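Local coordinates for protein sugar phosphate isomerase/epimerase (Parabacteroides distasonis, PDB 3L23) that binds a magnesium ion and probably acts as an isomerase or epimerase of sugar phosphates, built on a xylose isomerase-like TIM barrel, at residues M62-M67 with L73-S78; G121-I126 with I269-V274; M130-I133 with D137-K140; D144-A149 with D200-D205. All blocks are in the same frame, centred on the assembly; numbering follows the deposited sequence. Where two conformers were deposited one is given.

Contact 1: M62-M67 with L73-S78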
loop_
_atom_site.group_PDB
_atom_site.type_symbol
_atom_site.label_atom_id
_atom_site.label_comp_id
_atom_site.label_asym_id
_atom_site.label_seq_id
_atom_site.Cartn_x
_atom_site.Cartn_y
_atom_site.Cartn_z
HETATM N N MSE A 62 -2.676 11.228 17.052
HETATM C CA MSE A 62 -2.891 12.648 16.845
HETATM C C MSE A 62 -1.606 13.452 17.102
HETATM O O MSE A 62 -1.394 14.498 16.495
HETATM C CB MSE A 62 -4.066 13.144 17.688
HETATM C CG MSE A 62 -5.399 12.415 17.387
HETATM SE SE MSE A 62 -5.951 12.443 15.537
HETATM C CE MSE A 62 -6.249 14.298 15.397
ATOM N N ASP A 63 -0.751 12.978 18.006
ATOM C CA ASP A 63 0.559 13.602 18.227
ATOM C C ASP A 63 1.497 13.425 17.021
ATOM O O ASP A 63 2.262 14.316 16.676
ATOM C CB ASP A 63 1.226 13.038 19.487
ATOM C CG ASP A 63 0.454 13.356 20.753
ATOM O OD1 ASP A 63 -0.275 14.367 20.796
ATOM O OD2 ASP A 63 0.589 12.606 21.735
ATOM N N PHE A 64 1.465 12.247 16.406
ATOM C CA PHE A 64 2.199 12.002 15.180
ATOM C C PHE A 64 1.692 12.921 14.062
ATOM O O PHE A 64 2.480 13.570 13.371
ATOM C CB PHE A 64 2.069 10.532 14.738
ATOM C CG PHE A 64 2.906 10.181 13.543
ATOM C CD1 PHE A 64 2.450 10.405 12.253
ATOM C CD2 PHE A 64 4.158 9.601 13.690
ATOM C CE1 PHE A 64 3.205 10.074 11.156
ATOM C CE2 PHE A 64 4.912 9.256 12.588
ATOM C CZ PHE A 64 4.452 9.517 11.320
ATOM N N LYS A 65 0.386 13.002 13.909
ATOM C CA LYS A 65 -0.222 13.893 12.924
ATOM C C LYS A 65 0.258 15.338 13.095
ATOM O O LYS A 65 0.655 15.965 12.124
ATOM C CB LYS A 65 -1.740 13.815 13.014
ATOM C CG LYS A 65 -2.481 14.655 11.964
ATOM C CD LYS A 65 -3.995 14.510 12.183
ATOM C CE LYS A 65 -4.823 15.237 11.102
ATOM N NZ LYS A 65 -4.798 16.693 11.287
ATOM N N LYS A 66 0.225 15.852 14.323
ATOM C CA LYS A 66 0.680 17.204 14.579
ATOM C C LYS A 66 2.149 17.361 14.220
ATOM O O LYS A 66 2.517 18.374 13.614
ATOM C CB LYS A 66 0.401 17.663 16.035
ATOM C CG LYS A 66 0.997 19.092 16.308
ATOM C CD LYS A 66 0.445 19.880 17.409
ATOM C CE LYS A 66 1.152 21.286 17.472
ATOM N NZ LYS A 66 1.177 22.036 16.142
HETATM N N MSE A 67 3.004 16.401 14.584
HETATM C CA MSE A 67 4.443 16.552 14.264
HETATM C C MSE A 67 4.675 16.542 12.751
HETATM O O MSE A 67 5.482 17.288 12.233
HETATM C CB MSE A 67 5.292 15.492 14.993
HETATM C CG MSE A 67 5.356 15.717 16.491
HETATM SE SE MSE A 67 6.640 14.544 17.374
HETATM C CE MSE A 67 5.545 12.953 17.430
ATOM N N LEU A 73 4.236 18.231 6.266
ATOM C CA LEU A 73 3.839 17.006 5.633
ATOM C C LEU A 73 2.347 16.777 5.827
ATOM O O LEU A 73 1.754 17.264 6.801
ATOM C CB LEU A 73 4.617 15.812 6.228
ATOM C CG LEU A 73 6.151 15.882 6.151
ATOM C CD1 LEU A 73 6.787 14.801 7.006
ATOM C CD2 LEU A 73 6.631 15.755 4.699
ATOM N N LYS A 74 1.723 16.077 4.887
ATOM C CA LYS A 74 0.305 15.725 5.017
ATOM C C LYS A 74 0.133 14.236 4.960
ATOM O O LYS A 74 0.701 13.590 4.085
ATOM C CB LYS A 74 -0.523 16.340 3.903
ATOM C CG LYS A 74 -2.018 16.328 4.185
ATOM N N ILE A 75 -0.672 13.704 5.877
ATOM C CA ILE A 75 -1.010 12.288 5.877
ATOM C C ILE A 75 -2.164 12.058 4.909
ATOM O O ILE A 75 -3.261 12.600 5.094
ATOM C CB ILE A 75 -1.380 11.785 7.299
ATOM C CG1 ILE A 75 -0.205 11.992 8.280
ATOM C CG2 ILE A 75 -1.837 10.330 7.261
ATOM C CD1 ILE A 75 -0.629 11.737 9.732
ATOM N N ILE A 76 -1.888 11.279 3.861
ATOM C CA ILE A 76 -2.818 11.001 2.766
ATOM C C ILE A 76 -3.357 9.580 2.799
ATOM O O ILE A 76 -4.491 9.326 2.399
ATOM C CB ILE A 76 -2.083 11.177 1.403
ATOM C CG1 ILE A 76 -1.532 12.598 1.271
ATOM C CG2 ILE A 76 -2.970 10.810 0.169
ATOM C CD1 ILE A 76 -2.563 13.699 1.438
ATOM N N SER A 77 -2.541 8.640 3.266
ATOM C CA SER A 77 -2.885 7.246 3.183
ATOM C C SER A 77 -2.300 6.475 4.350
ATOM O O SER A 77 -1.439 6.964 5.085
ATOM C CB SER A 77 -2.368 6.692 1.846
ATOM O OG SER A 77 -2.710 5.347 1.642
ATOM N N SER A 78 -2.813 5.278 4.544
ATOM C CA SER A 78 -2.344 4.395 5.614
ATOM C C SER A 78 -2.512 2.924 5.247
ATOM O O SER A 78 -3.558 2.540 4.739
ATOM C CB SER A 78 -3.096 4.696 6.919
ATOM O OG SER A 78 -2.680 3.901 8.022
#
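Lys65, on helix 61-70, and Ile75, on strand 74-79, bring the two backbones closest, with their CA atoms 7.3 Å apart. Helix and strand form the second half of a right-handed beta-alpha-beta crossover of the TIM barrel: the chain leaves strand 45-52, passes through a small hairpin, runs back as the helix and re-enters the sheet parallel to strand 45-52. The contact is small, almost wholly apolar, and made on the strand by one side chain. Ile75 points its CB toward the helix, and its CG1 branch, beside the backbone N (chi1 -60°), extends to deliver CD1 to the helix surface. There the methyl lies 3.9 Å from Lys65 CA and 4.0 Å from Lys65 CB, so the helix offers backbone and the root of a lysine chain rather than a charged group. The Lys65 ammonium is turned to a salt bridge with Glu69, one turn along the same helix. Phe64, buried against Leu48, Ile19 and Tyr27, adds the second touch. Its CG stands opposite the backbone N (chi1 -175°), which swings the ring toward the strand edge-first: Phe64 CD1 meets Ile75 CD1 at 4.2 Å, near the ring plane.

Contact 2: G121-I126 with I269-V274. With EDO (1,2-ethanediol), chain F.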
loop_
_atom_site.group_PDB
_atom_site.type_symbol
_atom_site.label_atom_id
_atom_site.label_comp_id
_atom_site.label_asym_id
_atom_site.label_seq_id
_atom_site.Cartn_x
_atom_site.Cartn_y
_atom_site.Cartn_z
ATOM N N GLY A 121 -7.972 12.277 9.212
ATOM C CA GLY A 121 -8.169 12.988 7.942
ATOM C C GLY A 121 -7.525 12.307 6.753
ATOM O O GLY A 121 -7.258 12.931 5.722
ATOM N N CYS A 122 -7.358 11.002 6.873
ATOM C CA CYS A 122 -6.661 10.195 5.926
ATOM C C CYS A 122 -7.575 9.891 4.726
ATOM O O CYS A 122 -8.733 9.437 4.895
ATOM C CB CYS A 122 -6.186 8.967 6.697
ATOM S SG CYS A 122 -4.941 8.126 5.962
ATOM N N LYS A 123 -7.114 10.190 3.519
ATOM C CA LYS A 123 -7.940 9.993 2.315
ATOM C C LYS A 123 -8.131 8.525 1.908
ATOM O O LYS A 123 -9.241 8.135 1.478
ATOM C CB LYS A 123 -7.368 10.812 1.152
ATOM C CG LYS A 123 -8.032 10.511 -0.176
ATOM C CD LYS A 123 -7.642 11.467 -1.247
ATOM C CE LYS A 123 -8.454 11.193 -2.505
ATOM N NZ LYS A 123 -8.293 12.266 -3.523
ATOM N N TYR A 124 -7.031 7.759 1.968
ATOM C CA TYR A 124 -7.013 6.342 1.642
ATOM C C TYR A 124 -6.694 5.469 2.853
ATOM O O TYR A 124 -5.812 5.803 3.633
ATOM C CB TYR A 124 -5.956 6.066 0.587
ATOM C CG TYR A 124 -6.033 6.911 -0.675
ATOM C CD1 TYR A 124 -6.903 6.591 -1.677
ATOM C CD2 TYR A 124 -5.175 7.983 -0.864
ATOM C CE1 TYR A 124 -6.954 7.309 -2.845
ATOM C CE2 TYR A 124 -5.216 8.737 -2.028
ATOM C CZ TYR A 124 -6.100 8.386 -3.018
ATOM O OH TYR A 124 -6.154 9.136 -4.170
ATOM N N LEU A 125 -7.399 4.340 2.945
ATOM C CA LEU A 125 -7.152 3.279 3.932
ATOM C C LEU A 125 -6.976 1.998 3.117
ATOM O O LEU A 125 -7.879 1.597 2.366
ATOM C CB LEU A 125 -8.321 3.174 4.911
ATOM C CG LEU A 125 -8.091 2.274 6.120
ATOM C CD1 LEU A 125 -6.874 2.681 6.929
ATOM C CD2 LEU A 125 -9.366 2.207 7.005
ATOM N N ILE A 126 -5.805 1.369 3.256
ATOM C CA ILE A 126 -5.350 0.322 2.326
ATOM C C ILE A 126 -4.811 -0.903 3.075
ATOM O O ILE A 126 -4.054 -0.771 4.026
ATOM C CB ILE A 126 -4.262 0.872 1.379
ATOM C CG1 ILE A 126 -4.830 1.977 0.475
ATOM C CG2 ILE A 126 -3.622 -0.242 0.539
ATOM C CD1 ILE A 126 -3.860 2.803 -0.382
ATOM N N ILE A 269 -3.877 9.280 -12.578
ATOM C CA ILE A 269 -3.566 8.853 -11.211
ATOM C C ILE A 269 -2.925 10.060 -10.479
ATOM O O ILE A 269 -1.941 10.603 -10.920
ATOM C CB ILE A 269 -2.683 7.597 -11.198
ATOM C CG1 ILE A 269 -3.478 6.386 -11.699
ATOM C CG2 ILE A 269 -2.168 7.336 -9.784
ATOM C CD1 ILE A 269 -2.650 5.150 -11.933
ATOM N N LYS A 270 -3.521 10.452 -9.364
ATOM C CA LYS A 270 -3.151 11.653 -8.609
ATOM C C LYS A 270 -2.311 11.398 -7.354
ATOM O O LYS A 270 -1.981 12.346 -6.650
ATOM C CB LYS A 270 -4.422 12.333 -8.122
ATOM N N ASP A 271 -2.029 10.158 -7.008
ATOM C CA ASP A 271 -1.250 9.912 -5.815
ATOM C C ASP A 271 -0.300 8.751 -6.007
ATOM O O ASP A 271 -0.684 7.722 -6.528
ATOM C CB ASP A 271 -2.202 9.622 -4.641
ATOM C CG ASP A 271 -2.994 10.862 -4.231
ATOM O OD1 ASP A 271 -2.335 11.838 -3.790
ATOM O OD2 ASP A 271 -4.230 10.839 -4.364
ATOM N N TYR A 272 0.947 8.946 -5.585
ATOM C CA TYR A 272 1.895 7.881 -5.504
ATOM C C TYR A 272 2.753 8.043 -4.266
ATOM O O TYR A 272 2.893 9.151 -3.714
ATOM C CB TYR A 272 2.774 7.762 -6.762
ATOM C CG TYR A 272 3.796 8.863 -6.923
ATOM C CD1 TYR A 272 5.047 8.805 -6.322
ATOM C CD2 TYR A 272 3.525 9.964 -7.701
ATOM C CE1 TYR A 272 5.987 9.805 -6.486
ATOM C CE2 TYR A 272 4.466 10.971 -7.846
ATOM C CZ TYR A 272 5.704 10.865 -7.250
ATOM O OH TYR A 272 6.658 11.871 -7.390
ATOM N N PHE A 273 3.307 6.915 -3.833
ATOM C CA PHE A 273 4.240 6.853 -2.699
ATOM C C PHE A 273 5.518 6.099 -3.042
ATOM O O PHE A 273 5.495 4.994 -3.606
ATOM C CB PHE A 273 3.575 6.212 -1.499
ATOM C CG PHE A 273 2.335 6.925 -1.093
ATOM C CD1 PHE A 273 2.423 8.107 -0.395
ATOM C CD2 PHE A 273 1.098 6.522 -1.567
ATOM C CE1 PHE A 273 1.276 8.830 -0.080
ATOM C CE2 PHE A 273 -0.049 7.202 -1.242
ATOM C CZ PHE A 273 0.035 8.394 -0.512
ATOM N N VAL A 274 6.633 6.730 -2.700
ATOM C CA VAL A 274 7.944 6.085 -2.742
ATOM C C VAL A 274 8.057 5.008 -1.695
ATOM O O VAL A 274 7.675 5.197 -0.533
ATOM C CB VAL A 274 9.105 7.142 -2.517
ATOM C CG1 VAL A 274 10.435 6.449 -2.186
ATOM C CG2 VAL A 274 9.178 8.076 -3.721
HETATM C C1 EDO F . 2.623 12.135 -4.790
HETATM O O1 EDO F . 1.461 11.513 -4.202
HETATM C C2 EDO F . 2.250 12.845 -6.078
HETATM O O2 EDO F . 1.360 13.895 -5.740
HETATM O O HOH W 1 -5.722 12.878 -3.898
#
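Tyr124, of strand 124-127, and Asp271, next to Tyr272 in the chain, meet through their side chains across the inside of the TIM barrel. The two strands are not neighbours in the sheet, and the magnesium ion lies about 13 Å from the Tyr124 side chain. The direct hydrogen bond runs from Tyr124 OH to Asp271 OD2, 2.6 Å long. It enters on the anti side, 22° out of the carboxylate plane, and the ring and carboxylate planes stand 77° apart. A water makes a second bridge, accepting from Lys123 NZ and donating to Asp271 OD2 at 2.6 Å; the lysine nitrogen itself stays 4.4 Å from Asp271 OD2, beyond a salt bridge. The other oxygen, OD1, is paired with Lys45. Among apolar contacts, Lys123 CG sits over the centre of one face of the Tyr124 ring. Next door, a 1,2-ethanediol molecule, probably from the crystallisation liquor, takes Tyr272 N as donor through its O1 (3.0 Å) and lies over one face of the Tyr272 ring. A phenylalanine in place of Tyr124 would probably leave Asp271 OD2 with its water but without its phenol donor inside the barrel. With a phenol, a water and nearby lysines around it, the buried carboxylate is likely to be held in its charged form.

Contact 3: M130-I133 with D137-K140; sequences MPTI and DEAK
Ile133 and Ala139 make the apolar centre of this contact: Ile133 CG2 rests 3.7 Å from Ala139 CB and 3.8 Å from Ala139 N, so the methyl lies against both the side chain and the backbone of the helix. CG2 is the branch set opposite the backbone N of Ile133, while CG1 folds back beside that nitrogen (chi1 -59°). Glu138 flanks the same backbone from the helix. Its chain runs extended beyond CG and carries OE1 alongside Ile133, 3.6 Å from both Ile133 CA and Ile133 C, with Thr132 O a little farther off at 3.9 Å. What holds the carboxylate there is the next residue of the loop, since Glu138 OE1 accepts a hydrogen bond from Thr134 N. The backbone N of Glu138 is in turn bonded to Thr135 OG1, so both ends of this glutamate are tied to the chain just ahead of it. The setting is a beta-to-alpha connection of the TIM barrel, in which the chain leaves strand 124-127 and curls back on the first turn of helix 136-155. Farther out, Ile133 also packs on Val142, one helical turn beyond Ala139, and on Ile198 and Met202 of helix 198-205; Ala139 leans on Leu201 of that helix. Thr132 is fastened by a backbone hydrogen bond to Phe96, with a weak one from its OG1 to Phe96 O. Ahead of it Pro131 lies on Tyr98 and Val142, and Met130, present as selenomethionine, touches Met169 and Glu170.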
loop_
_atom_site.group_PDB
_atom_site.type_symbol
_atom_site.label_atom_id
_atom_site.label_comp_id
_atom_site.label_asym_id
_atom_site.label_seq_id
_atom_site.Cartn_x
_atom_site.Cartn_y
_atom_site.Cartn_z
HETATM N N MSE A 130 -1.768 -9.974 1.384
HETATM C CA MSE A 130 -2.741 -10.908 0.852
HETATM C C MSE A 130 -3.171 -11.940 1.898
HETATM O O MSE A 130 -2.314 -12.546 2.592
HETATM C CB MSE A 130 -2.145 -11.656 -0.362
HETATM C CG MSE A 130 -3.201 -12.282 -1.227
HETATM SE SE MSE A 130 -2.459 -13.368 -2.664
HETATM C CE MSE A 130 -1.956 -14.796 -1.755
ATOM N N PRO A 131 -4.513 -12.154 2.053
ATOM C CA PRO A 131 -4.953 -13.303 2.831
ATOM C C PRO A 131 -4.530 -14.615 2.184
ATOM O O PRO A 131 -4.034 -14.645 1.062
ATOM C CB PRO A 131 -6.499 -13.194 2.833
ATOM C CG PRO A 131 -6.816 -11.851 2.399
ATOM C CD PRO A 131 -5.651 -11.349 1.566
ATOM N N THR A 132 -4.692 -15.689 2.919
ATOM C CA THR A 132 -4.454 -17.001 2.351
ATOM C C THR A 132 -5.438 -17.278 1.208
ATOM O O THR A 132 -6.653 -17.321 1.444
ATOM C CB THR A 132 -4.647 -18.076 3.422
ATOM O OG1 THR A 132 -3.716 -17.842 4.486
ATOM C CG2 THR A 132 -4.441 -19.483 2.858
ATOM N N ILE A 133 -4.917 -17.464 -0.010
ATOM C CA ILE A 133 -5.723 -17.788 -1.182
ATOM C C ILE A 133 -5.013 -18.891 -2.001
ATOM O O ILE A 133 -3.916 -18.638 -2.540
ATOM C CB ILE A 133 -5.960 -16.587 -2.095
ATOM C CG1 ILE A 133 -6.670 -15.438 -1.335
ATOM C CG2 ILE A 133 -6.755 -17.025 -3.332
ATOM C CD1 ILE A 133 -6.689 -14.065 -2.060
ATOM N N ASP A 137 -12.457 -20.581 -4.963
ATOM C CA ASP A 137 -13.459 -20.302 -3.948
ATOM C C ASP A 137 -12.920 -19.433 -2.813
ATOM O O ASP A 137 -13.620 -18.550 -2.346
ATOM C CB ASP A 137 -14.029 -21.590 -3.401
ATOM C CG ASP A 137 -14.953 -22.318 -4.396
ATOM O OD1 ASP A 137 -15.213 -21.817 -5.510
ATOM O OD2 ASP A 137 -15.397 -23.409 -4.069
ATOM N N GLU A 138 -11.672 -19.648 -2.386
ATOM C CA GLU A 138 -11.071 -18.796 -1.376
ATOM C C GLU A 138 -10.947 -17.377 -1.894
ATOM O O GLU A 138 -11.183 -16.421 -1.156
ATOM C CB GLU A 138 -9.672 -19.321 -0.918
ATOM C CG GLU A 138 -9.804 -20.520 -0.028
ATOM C CD GLU A 138 -8.520 -21.277 0.232
ATOM O OE1 GLU A 138 -7.445 -20.828 -0.186
ATOM O OE2 GLU A 138 -8.626 -22.346 0.895
ATOM N N ALA A 139 -10.564 -17.220 -3.159
ATOM C CA ALA A 139 -10.449 -15.888 -3.701
ATOM C C ALA A 139 -11.793 -15.179 -3.727
ATOM O O ALA A 139 -11.886 -13.975 -3.427
ATOM C CB ALA A 139 -9.824 -15.916 -5.130
ATOM N N LYS A 140 -12.835 -15.915 -4.110
ATOM C CA LYS A 140 -14.190 -15.363 -4.118
ATOM C C LYS A 140 -14.564 -14.782 -2.768
ATOM O O LYS A 140 -14.988 -13.632 -2.682
ATOM C CB LYS A 140 -15.206 -16.431 -4.495
ATOM C CG LYS A 140 -15.162 -16.898 -5.918
ATOM C CD LYS A 140 -16.231 -17.932 -6.140
ATOM C CE LYS A 140 -16.102 -18.654 -7.450
ATOM N NZ LYS A 140 -17.139 -19.714 -7.526
#

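Contact 4: D144-A149 with D200-D205; sequences DIFNQA and DLMLKD
Asn147 faces Asp205 across the groove between helices 136-155 and 198-205, and its side chain shows how the polar half of this contact is built. CB leaves the helix with CG beside the backbone N (chi1 -76°), a turn that carries the amide toward the other helix although CB itself does not point there. CG is still 4.6 Å from Asp205 O. At the tip the two atoms part company: OD1 accepts a hydrogen bond from Asp207 N, just past the segment, while ND2 ends 3.7 Å from Asp205 O and reaches it through water. That water accepts from Asn147 ND2 at 3.1 Å and donates to Asp205 O. A second water donates to Asp144 OD1 and also to Asp205 O, 2.8 Å from the latter, so this one carbonyl collects two water protons and both bridges lead back to helix 136-155, from residues three apart and so nearly one turn from each other. The apolar half is a single touch. Met202, present as selenomethionine, runs extended past CG and sets its CE 4.2 Å from Phe146 CE2. Both side chains are buried, the ring stacked on Phe162 and also meeting Tyr164. In the TIM barrel the two helices lie side by side on the outer layer: Phe146 and Asn147 rest on Val211 and Met202 on Phe213, both of strand 211-216, while Ile145 and Ala149 turn to helix 103-119 on the other flank.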
loop_
_atom_site.group_PDB
_atom_site.type_symbol
_atom_site.label_atom_id
_atom_site.label_comp_id
_atom_site.label_asym_id
_atom_site.label_seq_id
_atom_site.Cartn_x
_atom_site.Cartn_y
_atom_site.Cartn_z
ATOM N N ASP A 144 -15.555 -10.925 -1.525
ATOM C CA ASP A 144 -16.776 -10.542 -0.855
ATOM C C ASP A 144 -16.468 -9.793 0.444
ATOM O O ASP A 144 -17.164 -8.835 0.795
ATOM C CB ASP A 144 -17.585 -11.790 -0.517
ATOM C CG ASP A 144 -18.134 -12.486 -1.736
ATOM O OD1 ASP A 144 -18.321 -11.811 -2.769
ATOM O OD2 ASP A 144 -18.458 -13.695 -1.633
ATOM N N ILE A 145 -15.435 -10.244 1.159
ATOM C CA ILE A 145 -15.038 -9.621 2.412
ATOM C C ILE A 145 -14.503 -8.201 2.113
ATOM O O ILE A 145 -14.821 -7.249 2.839
ATOM C CB ILE A 145 -14.043 -10.554 3.227
ATOM C CG1 ILE A 145 -14.822 -11.737 3.804
ATOM C CG2 ILE A 145 -13.261 -9.792 4.310
ATOM C CD1 ILE A 145 -13.953 -12.943 4.279
ATOM N N PHE A 146 -13.715 -8.040 1.065
ATOM C CA PHE A 146 -13.216 -6.714 0.692
ATOM C C PHE A 146 -14.382 -5.759 0.363
ATOM O O PHE A 146 -14.381 -4.571 0.753
ATOM C CB PHE A 146 -12.286 -6.799 -0.513
ATOM C CG PHE A 146 -10.904 -7.446 -0.245
ATOM C CD1 PHE A 146 -10.458 -7.772 1.030
ATOM C CD2 PHE A 146 -10.039 -7.640 -1.312
ATOM C CE1 PHE A 146 -9.183 -8.359 1.216
ATOM C CE2 PHE A 146 -8.769 -8.193 -1.127
ATOM C CZ PHE A 146 -8.352 -8.537 0.129
ATOM N N ASN A 147 -15.370 -6.273 -0.378
ATOM C CA ASN A 147 -16.544 -5.464 -0.742
ATOM C C ASN A 147 -17.267 -5.007 0.536
ATOM O O ASN A 147 -17.644 -3.849 0.661
ATOM C CB ASN A 147 -17.538 -6.233 -1.624
ATOM C CG ASN A 147 -17.090 -6.372 -3.059
ATOM O OD1 ASN A 147 -16.290 -5.577 -3.566
ATOM N ND2 ASN A 147 -17.631 -7.367 -3.740
ATOM N N GLN A 148 -17.440 -5.916 1.492
ATOM C CA GLN A 148 -18.145 -5.567 2.734
ATOM C C GLN A 148 -17.289 -4.627 3.586
ATOM O O GLN A 148 -17.834 -3.733 4.237
ATOM C CB GLN A 148 -18.511 -6.792 3.550
ATOM C CG GLN A 148 -19.411 -6.403 4.713
ATOM C CD GLN A 148 -19.883 -7.572 5.569
ATOM O OE1 GLN A 148 -19.472 -8.720 5.368
ATOM N NE2 GLN A 148 -20.732 -7.271 6.538
ATOM N N ALA A 149 -15.966 -4.824 3.603
ATOM C CA ALA A 149 -15.047 -3.919 4.335
ATOM C C ALA A 149 -15.218 -2.496 3.846
ATOM O O ALA A 149 -15.246 -1.563 4.638
ATOM C CB ALA A 149 -13.559 -4.360 4.200
ATOM N N ASP A 200 -6.090 -11.061 -11.051
ATOM C CA ASP A 200 -7.173 -10.991 -12.056
ATOM C C ASP A 200 -8.526 -11.368 -11.470
ATOM O O ASP A 200 -9.523 -10.744 -11.805
ATOM C CB ASP A 200 -6.818 -11.804 -13.281
ATOM C CG ASP A 200 -5.605 -11.252 -13.962
ATOM O OD1 ASP A 200 -5.477 -10.019 -13.935
ATOM O OD2 ASP A 200 -4.780 -12.000 -14.496
ATOM N N LEU A 201 -8.561 -12.353 -10.579
ATOM C CA LEU A 201 -9.783 -12.714 -9.892
ATOM C C LEU A 201 -10.213 -11.586 -8.947
ATOM O O LEU A 201 -11.416 -11.330 -8.785
ATOM C CB LEU A 201 -9.626 -14.034 -9.118
ATOM C CG LEU A 201 -9.266 -15.283 -9.936
ATOM C CD1 LEU A 201 -8.957 -16.449 -9.011
ATOM C CD2 LEU A 201 -10.364 -15.599 -10.961
HETATM N N MSE A 202 -9.249 -10.900 -8.323
HETATM C CA MSE A 202 -9.587 -9.810 -7.407
HETATM C C MSE A 202 -10.237 -8.663 -8.161
HETATM O O MSE A 202 -11.234 -8.098 -7.705
HETATM C CB MSE A 202 -8.350 -9.322 -6.639
HETATM C CG MSE A 202 -7.885 -10.308 -5.576
HETATM SE SE MSE A 202 -6.329 -9.446 -4.700
HETATM C CE MSE A 202 -6.149 -10.727 -3.267
ATOM N N LEU A 203 -9.654 -8.307 -9.295
ATOM C CA LEU A 203 -10.238 -7.285 -10.179
ATOM C C LEU A 203 -11.634 -7.688 -10.612
ATOM O O LEU A 203 -12.584 -6.899 -10.533
ATOM C CB LEU A 203 -9.358 -7.081 -11.399
ATOM C CG LEU A 203 -8.057 -6.318 -11.117
ATOM C CD1 LEU A 203 -6.997 -6.639 -12.217
ATOM C CD2 LEU A 203 -8.264 -4.791 -10.902
ATOM N N LYS A 204 -11.781 -8.913 -11.071
ATOM C CA LYS A 204 -13.085 -9.353 -11.602
ATOM C C LYS A 204 -14.227 -9.334 -10.588
ATOM O O LYS A 204 -15.384 -8.990 -10.929
ATOM C CB LYS A 204 -12.959 -10.770 -12.164
ATOM C CG LYS A 204 -14.210 -11.284 -12.819
ATOM C CD LYS A 204 -13.992 -12.577 -13.562
ATOM C CE LYS A 204 -13.666 -13.734 -12.682
ATOM N NZ LYS A 204 -14.389 -14.922 -13.284
ATOM N N ASP A 205 -13.927 -9.756 -9.367
ATOM C CA ASP A 205 -14.946 -10.068 -8.377
ATOM C C ASP A 205 -15.050 -9.102 -7.208
ATOM O O ASP A 205 -15.781 -9.374 -6.263
ATOM C CB ASP A 205 -14.713 -11.480 -7.854
ATOM C CG ASP A 205 -15.024 -12.545 -8.896
ATOM O OD1 ASP A 205 -15.939 -12.333 -9.716
ATOM O OD2 ASP A 205 -14.378 -13.602 -8.879
HETATM O O HOH W 2 -17.353 -11.446 -5.347
HETATM O O HOH W 3 -18.403 -7.847 -6.699
#

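How the contacts relate
All four contacts belong to one TIM barrel. Contact 1 comes first along the chain and contact 2 opens next; contacts 3 and 4 follow in series inside the long loop that contact 2 closes. Contacts 1 and 2, centres about 12 Å apart, share the sheet, where strands 74-79 and 124-127 pair through probable hydrogen bonds such as Ile76 O to Tyr124 N. Contacts 3 and 4, about 10 Å apart, share helix 136-155 and merge in one core, with Met202 CE 3.6 Å from Ile133 CD1. Contacts 1 and 3 lie about 32 Å apart on opposite sides of the chain's centre. Contacts 1, 3 and 4 involve outer-layer helices, whereas contact 2 crosses the interior, its Asp271 side chain about 9 Å from that of the magnesium ligand His242.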